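PDB 5VMN: Bak protein, which is a viral Bcl-2 protein that inhibits host-cell apoptosis by exclusively sequestering the pro-apoptotic protein Bim. Local coordinates for residues T7-R16 and I94-F102. Numbering follows the deposited sequence.
With NO3 (nitrate ion), chain F; NO3 (nitrate ion), chain G.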
loop_
_atom_site.group_PDB
_atom_site.type_symbol
_atom_site.label_atom_id
_atom_site.label_comp_id
_atom_site.label_asym_id
_atom_site.label_seq_id
_atom_site.Cartn_x
_atom_site.Cartn_y
_atom_site.Cartn_z
ATOM N N THR A 7 -3.038 -13.546 1.563
ATOM C CA THR A 7 -2.363 -12.255 1.497
ATOM C C THR A 7 -1.059 -12.293 2.277
ATOM O O THR A 7 -0.964 -12.931 3.331
ATOM C CB THR A 7 -3.251 -11.133 2.048
ATOM O OG1 THR A 7 -4.027 -11.615 3.155
ATOM C CG2 THR A 7 -4.175 -10.584 0.954
ATOM N N ASN A 8 -0.042 -11.617 1.743
ATOM C CA ASN A 8 1.189 -11.441 2.495
ATOM C C ASN A 8 1.034 -10.330 3.516
ATOM O O ASN A 8 1.459 -10.474 4.665
ATOM C CB ASN A 8 2.355 -11.140 1.558
ATOM C CG ASN A 8 2.874 -12.381 0.859
ATOM O OD1 ASN A 8 2.681 -13.512 1.326
ATOM N ND2 ASN A 8 3.551 -12.174 -0.266
ATOM N N ILE A 9 0.421 -9.221 3.122
ATOM C CA ILE A 9 0.110 -8.145 4.048
ATOM C C ILE A 9 -1.398 -8.077 4.191
ATOM O O ILE A 9 -2.134 -8.112 3.200
ATOM C CB ILE A 9 0.666 -6.783 3.580
ATOM C CG1 ILE A 9 2.178 -6.827 3.469
ATOM C CG2 ILE A 9 0.262 -5.671 4.546
ATOM C CD1 ILE A 9 2.893 -7.114 4.780
ATOM N N ASN A 10 -1.847 -7.926 5.423
ATOM C CA ASN A 10 -3.263 -7.721 5.708
ATOM C C ASN A 10 -3.560 -6.245 5.521
ATOM O O ASN A 10 -3.390 -5.459 6.456
ATOM C CB ASN A 10 -3.569 -8.147 7.136
ATOM C CG ASN A 10 -5.047 -8.121 7.453
ATOM O OD1 ASN A 10 -5.831 -7.499 6.757
ATOM N ND2 ASN A 10 -5.431 -8.812 8.527
ATOM N N PHE A 11 -4.013 -5.862 4.318
ATOM C CA PHE A 11 -4.169 -4.435 4.006
ATOM C C PHE A 11 -5.318 -3.808 4.783
ATOM O O PHE A 11 -5.251 -2.632 5.143
ATOM C CB PHE A 11 -4.355 -4.213 2.495
ATOM C CG PHE A 11 -3.132 -4.605 1.673
ATOM C CD1 PHE A 11 -1.972 -3.853 1.724
ATOM C CD2 PHE A 11 -3.137 -5.744 0.891
ATOM C CE1 PHE A 11 -0.846 -4.227 0.996
ATOM C CE2 PHE A 11 -2.019 -6.115 0.167
ATOM C CZ PHE A 11 -0.872 -5.348 0.220
ATOM N N SER A 12 -6.362 -4.567 5.083
ATOM C CA SER A 12 -7.418 -4.034 5.933
ATOM C C SER A 12 -6.896 -3.698 7.328
ATOM O O SER A 12 -7.190 -2.625 7.866
ATOM C CB SER A 12 -8.569 -5.035 6.016
ATOM O OG SER A 12 -9.609 -4.512 6.802
ATOM N N ALA A 13 -6.105 -4.595 7.930
ATOM C CA ALA A 13 -5.528 -4.284 9.232
ATOM C C ALA A 13 -4.573 -3.108 9.132
ATOM O O ALA A 13 -4.547 -2.244 10.011
ATOM C CB ALA A 13 -4.795 -5.502 9.810
ATOM N N LEU A 14 -3.787 -3.058 8.062
ATOM C CA LEU A 14 -2.848 -1.963 7.876
ATOM C C LEU A 14 -3.565 -0.628 7.893
ATOM O O LEU A 14 -3.134 0.311 8.567
ATOM C CB LEU A 14 -2.103 -2.137 6.561
ATOM C CG LEU A 14 -1.069 -1.051 6.184
ATOM C CD1 LEU A 14 0.158 -1.142 6.996
ATOM C CD2 LEU A 14 -0.694 -1.176 4.722
ATOM N N LEU A 15 -4.617 -0.501 7.100
ATOM C CA LEU A 15 -5.262 0.800 6.963
ATOM C C LEU A 15 -6.145 1.154 8.154
ATOM O O LEU A 15 -6.440 2.337 8.372
ATOM C CB LEU A 15 -6.072 0.830 5.661
ATOM C CG LEU A 15 -5.188 0.600 4.423
ATOM C CD1 LEU A 15 -6.001 0.657 3.159
ATOM C CD2 LEU A 15 -4.035 1.589 4.316
ATOM N N ARG A 16 -6.569 0.175 8.928
ATOM C CA ARG A 16 -7.341 0.457 10.130
ATOM C C ARG A 16 -6.427 0.793 11.298
ATOM O O ARG A 16 -6.863 1.457 12.238
ATOM C CB ARG A 16 -8.254 -0.719 10.462
ATOM C CG ARG A 16 -9.448 -0.815 9.506
ATOM C CD ARG A 16 -10.350 -2.047 9.709
ATOM N NE ARG A 16 -11.607 -1.884 8.967
ATOM C CZ ARG A 16 -11.756 -2.079 7.656
ATOM N NH1 ARG A 16 -12.943 -1.884 7.084
ATOM N NH2 ARG A 16 -10.725 -2.453 6.905
ATOM N N ILE A 94 -11.336 0.426 -1.317
ATOM C CA ILE A 94 -9.936 0.839 -1.262
ATOM C C ILE A 94 -9.043 -0.366 -1.007
ATOM O O ILE A 94 -8.021 -0.568 -1.677
ATOM C CB ILE A 94 -9.736 1.924 -0.188
ATOM C CG1 ILE A 94 -10.337 3.245 -0.646
ATOM C CG2 ILE A 94 -8.267 2.149 0.100
ATOM C CD1 ILE A 94 -10.612 4.203 0.480
ATOM N N THR A 95 -9.413 -1.182 -0.019
ATOM C CA THR A 95 -8.602 -2.356 0.302
ATOM C C THR A 95 -8.577 -3.339 -0.861
ATOM O O THR A 95 -7.526 -3.896 -1.191
ATOM C CB THR A 95 -9.131 -3.042 1.560
ATOM O OG1 THR A 95 -10.440 -3.552 1.313
ATOM C CG2 THR A 95 -9.201 -2.073 2.691
ATOM N N GLU A 96 -9.725 -3.548 -1.511
ATOM C CA GLU A 96 -9.763 -4.447 -2.659
ATOM C C GLU A 96 -8.949 -3.900 -3.813
ATOM O O GLU A 96 -8.293 -4.669 -4.524
ATOM C CB GLU A 96 -11.210 -4.685 -3.112
ATOM C CG GLU A 96 -12.089 -5.314 -2.060
ATOM C CD GLU A 96 -13.551 -5.421 -2.491
ATOM O OE1 GLU A 96 -14.171 -6.427 -2.110
ATOM O OE2 GLU A 96 -14.074 -4.518 -3.195
ATOM N N GLN A 97 -8.985 -2.573 -4.022
ATOM C CA GLN A 97 -8.178 -1.960 -5.068
ATOM C C GLN A 97 -6.691 -2.192 -4.795
ATOM O O GLN A 97 -5.919 -2.523 -5.707
ATOM C CB GLN A 97 -8.492 -0.452 -5.156
ATOM C CG GLN A 97 -9.893 -0.087 -5.713
ATOM C CD GLN A 97 -10.286 1.423 -5.566
ATOM O OE1 GLN A 97 -9.476 2.264 -5.206
ATOM N NE2 GLN A 97 -11.550 1.726 -5.810
ATOM N N LEU A 98 -6.280 -2.037 -3.535
ATOM C CA LEU A 98 -4.889 -2.285 -3.151
ATOM C C LEU A 98 -4.495 -3.725 -3.411
ATOM O O LEU A 98 -3.447 -4.002 -4.007
ATOM C CB LEU A 98 -4.688 -1.980 -1.673
ATOM C CG LEU A 98 -3.991 -0.717 -1.272
ATOM C CD1 LEU A 98 -3.772 -0.765 0.215
ATOM C CD2 LEU A 98 -2.697 -0.543 -1.988
ATOM N N GLU A 99 -5.322 -4.665 -2.952
ATOM C CA GLU A 99 -5.010 -6.071 -3.166
ATOM C C GLU A 99 -4.866 -6.374 -4.650
ATOM O O GLU A 99 -3.944 -7.096 -5.056
ATOM C CB GLU A 99 -6.092 -6.943 -2.534
ATOM C CG GLU A 99 -6.127 -6.830 -1.018
ATOM C CD GLU A 99 -7.410 -7.358 -0.396
ATOM O OE1 GLU A 99 -8.459 -7.348 -1.068
ATOM O OE2 GLU A 99 -7.368 -7.779 0.776
ATOM N N ARG A 100 -5.758 -5.816 -5.478
ATOM C CA ARG A 100 -5.700 -6.064 -6.911
ATOM C C ARG A 100 -4.376 -5.578 -7.487
ATOM O O ARG A 100 -3.776 -6.251 -8.340
ATOM C CB ARG A 100 -6.899 -5.381 -7.600
ATOM C CG ARG A 100 -7.488 -6.076 -8.814
ATOM C CD ARG A 100 -8.969 -5.686 -9.026
ATOM N NE ARG A 100 -9.153 -4.238 -8.900
ATOM C CZ ARG A 100 -10.081 -3.626 -8.158
ATOM N NH1 ARG A 100 -10.973 -4.309 -7.446
ATOM N NH2 ARG A 100 -10.115 -2.299 -8.134
ATOM N N PHE A 101 -3.894 -4.419 -7.029
ATOM C CA PHE A 101 -2.624 -3.916 -7.532
ATOM C C PHE A 101 -1.499 -4.892 -7.217
ATOM O O PHE A 101 -0.676 -5.207 -8.083
ATOM C CB PHE A 101 -2.297 -2.545 -6.933
ATOM C CG PHE A 101 -0.909 -2.066 -7.270
ATOM C CD1 PHE A 101 -0.626 -1.609 -8.544
ATOM C CD2 PHE A 101 0.115 -2.138 -6.346
ATOM C CE1 PHE A 101 0.633 -1.192 -8.885
ATOM C CE2 PHE A 101 1.391 -1.708 -6.673
ATOM C CZ PHE A 101 1.649 -1.239 -7.953
ATOM N N PHE A 102 -1.431 -5.355 -5.969
ATOM C CA PHE A 102 -0.284 -6.158 -5.554
ATOM C C PHE A 102 -0.362 -7.581 -6.087
ATOM O O PHE A 102 0.660 -8.271 -6.143
ATOM C CB PHE A 102 -0.157 -6.161 -4.025
ATOM C CG PHE A 102 0.410 -4.880 -3.478
ATOM C CD1 PHE A 102 1.747 -4.566 -3.661
ATOM C CD2 PHE A 102 -0.393 -3.978 -2.826
ATOM C CE1 PHE A 102 2.266 -3.384 -3.201
ATOM C CE2 PHE A 102 0.129 -2.803 -2.333
ATOM C CZ PHE A 102 1.460 -2.483 -2.548
HETATM N N NO3 F . -6.467 -7.782 3.306
HETATM O O1 NO3 F . -6.882 -8.816 3.905
HETATM O O2 NO3 F . -7.037 -6.673 3.493
HETATM O O3 NO3 F . -5.483 -7.863 2.515
HETATM N N NO3 G . 0.891 -8.555 -0.891
HETATM O O1 NO3 G . -0.226 -8.906 -1.369
HETATM O O2 NO3 G . 1.020 -8.464 0.361
HETATM O O3 NO3 G . 1.873 -8.294 -1.652
HETATM O O HOH W 1 -11.328 -3.258 4.585
#
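Phe11, in the first turn of helix 11-16, packs its ring against Leu98, Glu99 and Phe102 of helix 88-103. With CG anti to its carbonyl carbon (chi1 -65°), the ring is turned toward that helix. Leu98 CD1 lies 3.9 Å from Phe11 CD1, the CG methylene of Glu99 comes to the CD2 corner, and Phe102 meets the far end, where Phe11 CZ and Phe102 CD2 approach to 3.4 Å. The two rings are nearly parallel, 10° apart, but so displaced that they hardly overlap. Ile9 CB lies over one face of Phe11 near its rim, and Trp117 meets Phe102 edge-to-face. One turn on, Leu15 reaches tip to tip toward Leu98, Leu15 CD1 lying 4.0 Å from Leu98 CD1, and also touches Ile94 CG2; Phe82 of helix 68-84 backs Leu15.

The other side is polar and looser. The chain F nitrate, probably from the crystallisation liquor, accepts hydrogen bonds from Phe11 N and from Ser12 N (2.7 Å to its O2), while Asn10 OD1 caps Ala13 N. Glu99 extends past the Phe11 ring toward the same ion; Ile9 N binds the chain G nitrate. Thr95 touches Ser12 through CG2 alone; its hydroxyl bonds to Thr92 O, and Arg16 pairs with Glu88. With axes crossing at 127°, the short N-terminal helix packs through its apolar side into the all-helical bundle of the Bcl-2 fold.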